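Local coordinates for uncharacterized NTF2-like protein (Mesorhizobium loti, PDB 3FH1), which is of unknown function but has the NTF2-like fold of the SnoaL-like family, whose members include both enzymes and small-molecule binders, at residues Ala61-Gln64 and Ala65-Leu69. Sequence-based numbering, arbitrary orientation.
Sequences AGRQ and ACVQL
Gly62 and Cys66 form the first hydrogen bond of a helix that starts just after a strand ends: Cys66 N gives its hydrogen to Gly62 O at 3.1 Å. Gly62 is the N-cap, and its positive phi (94°) would press a CB against the preceding carbonyl oxygen, so the residue without a side chain suits the place. The next two i+4 to i bonds follow in order, Val67 N to Arg63 O at 2.8 Å and nearly straight (173°), then Gln68 N to Gln64 O at 2.9 Å. For Ala65 N the residue four back, Ala61, precedes the helix, and a water bridges instead, accepting from Ala65 N at 3.0 Å and donating to Ala61 O at 2.8 Å; the small methyl of Ala65 lies 3.5 Å from Ala61 O. A chi1 of 178° sets Arg63 CG beside its own carbonyl carbon, toward the next turn, 3.9 Å from the CG2 branch of Val67; methylene and methyl pack while NE bonds to Ile42 O. Gln64 and Gln68 extend from exposed positions, where uncharged amides can meet solvent. Helix 63-75 starts one residue after strand 59-61, outermost in this chain's sheet; Gly62 and Arg63 make backbone bonds to Cys46 and Glu44, and buried Cys66 packs on Ile42 and on Cys46 and Ile48 of strand 46-49.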
# COMPACT_ATOMS: atom_id res chain seq x y z
N ALA A 61 -9.34 9.19 14.56
CA ALA A 61 -9.83 8.05 15.33
C ALA A 61 -11.29 8.20 15.70
O ALA A 61 -11.72 9.25 16.18
CB ALA A 61 -9.00 7.89 16.61
N GLY A 62 -12.01 7.10 15.58
CA GLY A 62 -13.42 7.06 15.89
C GLY A 62 -14.27 7.29 14.67
O GLY A 62 -13.89 8.02 13.76
N ARG A 63 -15.45 6.71 14.67
CA ARG A 63 -16.33 6.81 13.53
C ARG A 63 -16.60 8.27 13.11
O ARG A 63 -16.57 8.58 11.93
CB ARG A 63 -17.67 6.12 13.80
CG ARG A 63 -18.64 6.25 12.62
CD ARG A 63 -19.99 5.61 12.91
NE ARG A 63 -19.91 4.19 13.07
CZ ARG A 63 -20.17 3.50 14.18
NH1 ARG A 63 -20.65 4.04 15.30
NH2 ARG A 63 -20.01 2.20 14.15
N GLN A 64 -16.82 9.16 14.08
CA GLN A 64 -17.17 10.53 13.73
C GLN A 64 -16.08 11.21 12.91
O GLN A 64 -16.34 11.84 11.87
CB GLN A 64 -17.47 11.31 15.00
CG GLN A 64 -17.87 12.73 14.77
CD GLN A 64 -18.07 13.48 16.07
OE1 GLN A 64 -17.12 13.68 16.86
NE2 GLN A 64 -19.27 13.92 16.30
N ALA A 65 -14.85 11.15 13.42
CA ALA A 65 -13.67 11.76 12.76
C ALA A 65 -13.47 11.15 11.36
O ALA A 65 -13.11 11.86 10.42
CB ALA A 65 -12.42 11.56 13.60
N CYS A 66 -13.64 9.84 11.27
CA CYS A 66 -13.40 9.14 9.99
C CYS A 66 -14.48 9.53 8.99
O CYS A 66 -14.17 9.85 7.86
CB CYS A 66 -13.34 7.65 10.18
SG CYS A 66 -11.90 7.16 11.16
N VAL A 67 -15.75 9.52 9.40
CA VAL A 67 -16.86 10.02 8.54
C VAL A 67 -16.62 11.47 8.12
O VAL A 67 -16.75 11.80 6.92
CB VAL A 67 -18.27 9.88 9.19
CG1 VAL A 67 -19.32 10.65 8.33
CG2 VAL A 67 -18.61 8.34 9.36
N GLN A 68 -16.21 12.32 9.05
CA GLN A 68 -16.05 13.73 8.70
C GLN A 68 -14.97 13.89 7.63
O GLN A 68 -15.16 14.67 6.68
CB GLN A 68 -15.70 14.56 9.92
CG GLN A 68 -15.66 16.05 9.68
CD GLN A 68 -15.55 16.82 11.02
OE1 GLN A 68 -16.28 16.52 11.99
NE2 GLN A 68 -14.62 17.77 11.08
N LEU A 69 -13.85 13.20 7.79
CA LEU A 69 -12.73 13.35 6.87
C LEU A 69 -13.10 12.83 5.50
O LEU A 69 -12.96 13.52 4.50
CB LEU A 69 -11.48 12.66 7.37
CG LEU A 69 -10.22 12.68 6.43
CD1 LEU A 69 -9.70 14.05 6.30
CD2 LEU A 69 -9.14 11.74 6.90
O HOH W 1 -14.21 10.43 16.22